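Local coordinates for protein arginine kinase (Anthopleura japonica, PDB 4RF7) that catalyses the reversible transfer of phosphate from ATP to L-arginine, yielding phospho-L-arginine and ADP, at residues Arg131-Arg136 / Arg236-Glu241; Leu282-Arg287 / Leu340-Val345. One frame throughout, in Å; residues are numbered along the deposited sequence.

Contact 1: residues Arg131-Arg136 / Arg236-Glu241; sequences RIRVAR and RIISME. With ARG (arginine), chain H.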
loop_
_atom_site.group_PDB
_atom_site.type_symbol
_atom_site.label_atom_id
_atom_site.label_comp_id
_atom_site.label_asym_id
_atom_site.label_seq_id
_atom_site.Cartn_x
_atom_site.Cartn_y
_atom_site.Cartn_z
ATOM N N ARG A 131 7.377 -7.160 5.493
ATOM C CA ARG A 131 6.958 -7.287 6.885
ATOM C C ARG A 131 7.948 -8.129 7.683
ATOM O O ARG A 131 8.372 -9.199 7.233
ATOM C CB ARG A 131 5.565 -7.918 6.946
ATOM C CG ARG A 131 5.000 -8.119 8.350
ATOM C CD ARG A 131 3.711 -8.929 8.277
ATOM N NE ARG A 131 3.004 -8.978 9.553
ATOM C CZ ARG A 131 3.142 -9.950 10.451
ATOM N NH1 ARG A 131 2.453 -9.906 11.582
ATOM N NH2 ARG A 131 3.963 -10.967 10.218
ATOM N N ILE A 132 8.325 -7.642 8.864
ATOM C CA ILE A 132 9.165 -8.418 9.769
ATOM C C ILE A 132 8.588 -8.414 11.183
ATOM O O ILE A 132 8.379 -7.354 11.780
ATOM C CB ILE A 132 10.616 -7.904 9.821
ATOM C CG1 ILE A 132 11.225 -7.847 8.419
ATOM C CG2 ILE A 132 11.461 -8.804 10.716
ATOM C CD1 ILE A 132 12.613 -7.220 8.376
ATOM N N ARG A 133 8.340 -9.610 11.708
ATOM C CA ARG A 133 7.784 -9.778 13.043
ATOM C C ARG A 133 8.763 -10.553 13.916
ATOM O O ARG A 133 9.421 -11.473 13.435
ATOM C CB ARG A 133 6.469 -10.551 12.948
ATOM C CG ARG A 133 5.900 -11.018 14.279
ATOM C CD ARG A 133 5.446 -12.463 14.181
ATOM N NE ARG A 133 6.423 -13.396 14.735
ATOM C CZ ARG A 133 6.346 -14.720 14.626
ATOM N NH1 ARG A 133 7.285 -15.486 15.168
ATOM N NH2 ARG A 133 5.339 -15.282 13.971
ATOM N N VAL A 134 8.873 -10.172 15.189
ATOM C CA VAL A 134 9.582 -10.991 16.176
ATOM C C VAL A 134 8.738 -11.168 17.439
ATOM O O VAL A 134 7.955 -10.287 17.803
ATOM C CB VAL A 134 10.972 -10.412 16.559
ATOM C CG1 VAL A 134 11.944 -10.502 15.389
ATOM C CG2 VAL A 134 10.845 -8.973 17.048
ATOM N N ALA A 135 8.892 -12.318 18.092
ATOM C CA ALA A 135 8.258 -12.570 19.382
ATOM C C ALA A 135 9.331 -12.518 20.468
ATOM O O ALA A 135 10.424 -13.061 20.286
ATOM C CB ALA A 135 7.568 -13.923 19.383
ATOM N N ARG A 136 9.028 -11.862 21.585
ATOM C CA ARG A 136 9.991 -11.711 22.675
ATOM C C ARG A 136 9.298 -11.794 24.036
ATOM O O ARG A 136 8.102 -11.506 24.153
ATOM C CB ARG A 136 10.725 -10.370 22.556
ATOM C CG ARG A 136 11.640 -10.219 21.339
ATOM C CD ARG A 136 12.929 -11.017 21.487
ATOM N NE ARG A 136 13.873 -10.743 20.401
ATOM C CZ ARG A 136 13.925 -11.430 19.263
ATOM N NH1 ARG A 136 13.092 -12.444 19.059
ATOM N NH2 ARG A 136 14.815 -11.109 18.333
ATOM N N ARG A 236 4.812 -9.088 20.813
ATOM C CA ARG A 236 4.848 -9.421 19.398
ATOM C C ARG A 236 5.119 -8.108 18.673
ATOM O O ARG A 236 4.256 -7.228 18.617
ATOM C CB ARG A 236 3.521 -10.024 18.940
ATOM C CG ARG A 236 3.550 -10.595 17.523
ATOM C CD ARG A 236 2.219 -11.247 17.177
ATOM N NE ARG A 236 2.293 -12.128 16.014
ATOM C CZ ARG A 236 2.799 -13.360 16.036
ATOM N NH1 ARG A 236 2.813 -14.092 14.931
ATOM N NH2 ARG A 236 3.299 -13.859 17.161
ATOM N N ILE A 237 6.327 -7.975 18.139
ATOM C CA ILE A 237 6.791 -6.702 17.606
ATOM C C ILE A 237 6.919 -6.774 16.087
ATOM O O ILE A 237 7.639 -7.623 15.553
ATOM C CB ILE A 237 8.136 -6.310 18.242
ATOM C CG1 ILE A 237 8.049 -6.443 19.767
ATOM C CG2 ILE A 237 8.535 -4.901 17.836
ATOM C CD1 ILE A 237 9.352 -6.176 20.498
ATOM N N ILE A 238 6.216 -5.880 15.396
ATOM C CA ILE A 238 6.144 -5.918 13.939
ATOM C C ILE A 238 6.597 -4.603 13.307
ATOM O O ILE A 238 6.171 -3.522 13.723
ATOM C CB ILE A 238 4.707 -6.229 13.479
ATOM C CG1 ILE A 238 4.208 -7.517 14.144
ATOM C CG2 ILE A 238 4.627 -6.326 11.955
ATOM C CD1 ILE A 238 2.710 -7.558 14.368
ATOM N N SER A 239 7.470 -4.704 12.307
ATOM C CA SER A 239 7.819 -3.560 11.473
ATOM C C SER A 239 7.413 -3.918 10.049
ATOM O O SER A 239 7.790 -4.978 9.539
ATOM C CB SER A 239 9.317 -3.252 11.551
ATOM O OG SER A 239 9.656 -2.150 10.727
ATOM N N MET A 240 6.627 -3.056 9.414
ATOM C CA MET A 240 6.074 -3.378 8.101
ATOM C C MET A 240 5.799 -2.116 7.303
ATOM O O MET A 240 5.639 -1.037 7.874
ATOM C CB MET A 240 4.785 -4.192 8.248
ATOM C CG MET A 240 3.606 -3.421 8.839
ATOM S SD MET A 240 3.910 -2.886 10.534
ATOM C CE MET A 240 2.404 -1.976 10.901
ATOM N N GLU A 241 5.751 -2.257 5.983
ATOM C CA GLU A 241 5.386 -1.151 5.106
ATOM C C GLU A 241 5.204 -1.661 3.682
ATOM O O GLU A 241 5.686 -2.747 3.342
ATOM C CB GLU A 241 6.453 -0.052 5.136
ATOM C CG GLU A 241 7.803 -0.466 4.571
ATOM C CD GLU A 241 8.886 0.557 4.860
ATOM O OE1 GLU A 241 9.771 0.762 4.000
ATOM O OE2 GLU A 241 8.855 1.151 5.958
HETATM N N ARG H . -0.766 -11.211 9.256
HETATM C CA ARG H . -0.627 -11.220 7.805
HETATM C C ARG H . 0.097 -12.481 7.340
HETATM O O ARG H . -0.521 -13.520 7.099
HETATM C CB ARG H . 0.127 -9.974 7.333
HETATM C CG ARG H . 0.155 -9.789 5.824
HETATM C CD ARG H . 1.102 -8.675 5.412
HETATM N NE ARG H . 2.363 -9.186 4.881
HETATM C CZ ARG H . 3.078 -8.571 3.945
HETATM N NH1 ARG H . 2.651 -7.426 3.444
HETATM N NH2 ARG H . 4.214 -9.099 3.509
HETATM O OXT ARG H . 1.320 -12.497 7.202
HETATM O O HOH W 1 0.975 -11.321 14.172
#
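The guanidinium groups of R133 and R236 lean over one another on the same face of the sheet, their planes 47° apart. R133 NH2 comes to 3.0 Å from R236 NH1; both are donors, so this is no hydrogen bond, and both residues belong to the predicted ATP-binding set, consistent with a pocket built for the phosphates of ATP. R133 CD also lies over one face of the R236 guanidinium, toward its rim, 3.4 Å from R236 CZ. R133 reaches there by folding its chain at chi2 (-135°) and chi3 (100°), whereas R236 stays extended. The end of this bent chain is held by N281, whose OD1 bonds to R133 NH1.

On the same face, R131, extended from CG to NE, passes M240 CB with its CG at 3.9 Å and lies against I238 with its end, R131 NH1 being 3.7 Å from I238 CD1. The bound arginine packs against the other side of R131, with the ligand N above the face opposite I238 CG2, offset toward the rim, and the ligand NE 3.7 Å from R131 CD. Behind these side chains, two hydrogen-bonded pairs fix the register: I132 with S239, I132 N to S239 O measuring 2.8 Å, and V134 with I237, I237 N to V134 O also 2.8 Å. These four residues turn to the opposite face, where I132 packs against F250 and L253 of helix 246-264, and S239 OG bonds to V249 O of that helix.

The result is a regular antiparallel pairing, 4.7 Å between strand axes, inside the large sheet of the phosphagen kinase catalytic domain. One face is packed on a helix, and the other carries the arginines predicted to bind ATP.

Contact 2: residues Leu282-Arg287 / Leu340-Val345; sequences LGTGMR and LGLSEV. With ARG (arginine), chain H.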
loop_
_atom_site.group_PDB
_atom_site.type_symbol
_atom_site.label_atom_id
_atom_site.label_comp_id
_atom_site.label_asym_id
_atom_site.label_seq_id
_atom_site.Cartn_x
_atom_site.Cartn_y
_atom_site.Cartn_z
ATOM N N LEU A 282 10.785 -20.239 18.812
ATOM C CA LEU A 282 12.082 -20.117 19.479
ATOM C C LEU A 282 13.154 -19.600 18.520
ATOM O O LEU A 282 12.897 -19.438 17.321
ATOM C CB LEU A 282 12.503 -21.458 20.086
ATOM C CG LEU A 282 11.636 -21.926 21.258
ATOM C CD1 LEU A 282 12.014 -23.331 21.699
ATOM C CD2 LEU A 282 11.759 -20.962 22.418
ATOM N N GLY A 283 14.343 -19.319 19.049
ATOM C CA GLY A 283 15.457 -18.865 18.227
ATOM C C GLY A 283 15.403 -17.386 17.896
ATOM O O GLY A 283 15.715 -16.543 18.737
ATOM N N THR A 284 15.019 -17.072 16.661
ATOM C CA THR A 284 14.886 -15.689 16.224
ATOM C C THR A 284 13.539 -15.119 16.648
ATOM O O THR A 284 13.387 -13.904 16.796
ATOM C CB THR A 284 15.008 -15.571 14.693
ATOM O OG1 THR A 284 13.971 -16.339 14.067
ATOM C CG2 THR A 284 16.359 -16.068 14.222
ATOM N N GLY A 285 12.558 -16.000 16.825
ATOM C CA GLY A 285 11.189 -15.579 17.062
ATOM C C GLY A 285 10.616 -14.852 15.859
ATOM O O GLY A 285 9.580 -14.182 15.956
ATOM N N MET A 286 11.278 -15.011 14.714
ATOM C CA MET A 286 11.030 -14.152 13.557
ATOM C C MET A 286 10.169 -14.769 12.454
ATOM O O MET A 286 10.289 -15.956 12.135
ATOM C CB MET A 286 12.361 -13.668 12.968
ATOM C CG MET A 286 12.216 -12.834 11.696
ATOM S SD MET A 286 13.773 -12.123 11.121
ATOM C CE MET A 286 14.079 -10.907 12.407
ATOM N N ARG A 287 9.280 -13.949 11.899
ATOM C CA ARG A 287 8.676 -14.225 10.604
ATOM C C ARG A 287 8.928 -13.026 9.696
ATOM O O ARG A 287 8.305 -11.972 9.856
ATOM C CB ARG A 287 7.171 -14.486 10.714
ATOM C CG ARG A 287 6.536 -14.827 9.364
ATOM C CD ARG A 287 5.043 -15.101 9.450
ATOM N NE ARG A 287 4.525 -15.587 8.172
ATOM C CZ ARG A 287 4.087 -14.802 7.191
ATOM N NH1 ARG A 287 3.638 -15.334 6.063
ATOM N NH2 ARG A 287 4.099 -13.484 7.334
ATOM N N LEU A 340 15.694 -21.365 14.225
ATOM C CA LEU A 340 16.798 -21.816 15.068
ATOM C C LEU A 340 17.987 -22.234 14.202
ATOM O O LEU A 340 17.824 -22.983 13.233
ATOM C CB LEU A 340 16.350 -22.974 15.969
ATOM C CG LEU A 340 15.724 -22.611 17.318
ATOM C CD1 LEU A 340 14.984 -23.796 17.927
ATOM C CD2 LEU A 340 16.797 -22.125 18.276
ATOM N N GLY A 341 19.177 -21.739 14.535
ATOM C CA GLY A 341 20.377 -22.106 13.799
ATOM C C GLY A 341 20.842 -21.026 12.840
ATOM O O GLY A 341 21.910 -21.137 12.230
ATOM N N LEU A 342 20.027 -19.986 12.692
ATOM C CA LEU A 342 20.410 -18.817 11.906
ATOM C C LEU A 342 20.026 -17.564 12.682
ATOM O O LEU A 342 19.027 -17.558 13.403
ATOM C CB LEU A 342 19.753 -18.833 10.520
ATOM C CG LEU A 342 18.312 -18.338 10.348
ATOM C CD1 LEU A 342 17.919 -18.298 8.872
ATOM C CD2 LEU A 342 17.317 -19.181 11.139
ATOM N N SER A 343 20.827 -16.511 12.558
ATOM C CA SER A 343 20.560 -15.276 13.291
ATOM C C SER A 343 19.450 -14.483 12.618
ATOM O O SER A 343 19.025 -14.815 11.509
ATOM C CB SER A 343 21.824 -14.422 13.396
ATOM O OG SER A 343 22.094 -13.757 12.177
ATOM N N GLU A 344 18.974 -13.441 13.297
ATOM C CA GLU A 344 17.948 -12.570 12.733
ATOM C C GLU A 344 18.482 -11.846 11.499
ATOM O O GLU A 344 17.765 -11.673 10.512
ATOM C CB GLU A 344 17.469 -11.560 13.776
ATOM C CG GLU A 344 16.705 -12.170 14.948
ATOM C CD GLU A 344 17.618 -12.695 16.040
ATOM O OE1 GLU A 344 18.833 -12.833 15.794
ATOM O OE2 GLU A 344 17.116 -12.969 17.151
ATOM N N VAL A 345 19.744 -11.429 11.567
ATOM C CA VAL A 345 20.416 -10.791 10.440
ATOM C C VAL A 345 20.488 -11.734 9.244
ATOM O O VAL A 345 20.247 -11.328 8.107
ATOM C CB VAL A 345 21.839 -10.334 10.831
ATOM C CG1 VAL A 345 22.721 -10.165 9.596
ATOM C CG2 VAL A 345 21.781 -9.046 11.627
HETATM N N ARG H . -0.766 -11.211 9.256
HETATM C CA ARG H . -0.627 -11.220 7.805
HETATM C C ARG H . 0.097 -12.481 7.340
HETATM O O ARG H . -0.521 -13.520 7.099
HETATM C CB ARG H . 0.127 -9.974 7.333
HETATM C CG ARG H . 0.155 -9.789 5.824
HETATM C CD ARG H . 1.102 -8.675 5.412
HETATM N NE ARG H . 2.363 -9.186 4.881
HETATM C CZ ARG H . 3.078 -8.571 3.945
HETATM N NH1 ARG H . 2.651 -7.426 3.444
HETATM N NH2 ARG H . 4.214 -9.099 3.509
HETATM O OXT ARG H . 1.320 -12.497 7.202
#
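L340 lays its isobutyl end against the turn at G283, bringing L340 CD2 to 3.5 Å from G283 CA, while L340 CD1 meets L282 CB at 4.0 Å. The close approach suits G283, which sits without a side chain in a type II' turn from L282 to G285. At L342 it is the backbone that touches: L342 O lies 3.2 Å from T284 CG2. The T284 methyl faces this way because OG1 occupies the position between backbone N and carbonyl carbon (chi1 60°), from which it accepts from M286 N in an ST turn. S343 caps helix 344-370, and its N is bonded to Q346 OE1 in the manner of a capping box. E344, in the first turn, bends at chi2 (84°) and runs alongside T284, with E344 CG 3.8 Å from T284 CB. M286 CE closes on E344 CB at 3.7 Å.

The E344 carboxylate lies against T284, OE2 3.6 Å from T284 CA, and takes its polar partners from outside both segments: OE1 accepts from D109 N, OE2 pairs with R136 NH2. R287 NH2 approaches the bound arginine's OXT at 3.0 Å, obliquely to the guanidinium, while NH1 pairs with D333. No hydrogen bond joins the two segments, so the contact is van der Waals, mostly aliphatic, with a carbonyl and a carboxylate oxygen against carbon; the buried carboxylate, near a helix N-terminus and an arginine, is probably ionised.

In the fold
Contacts 1 and 2 have centres about 12 Å apart in the first of the chain's two approximate repeats, and both segments of contact 1 precede those of contact 2 along the chain. They share the antiparallel eight-stranded sheet, in which strand 127-136 lies between 235-242 and 286-293. Contact 2 ties the start of 286-293 to the start of helix 344-370. Two probable hydrogen bonds link them directly, R136 NH1 to T284 O (2.7 Å) and R133 NH1 to G285 O (2.8 Å), and V134 packs on M286. One bound arginine touches both R131 and R287; as these are predicted ATP-binding residues, it probably lies in or beside the nucleotide site.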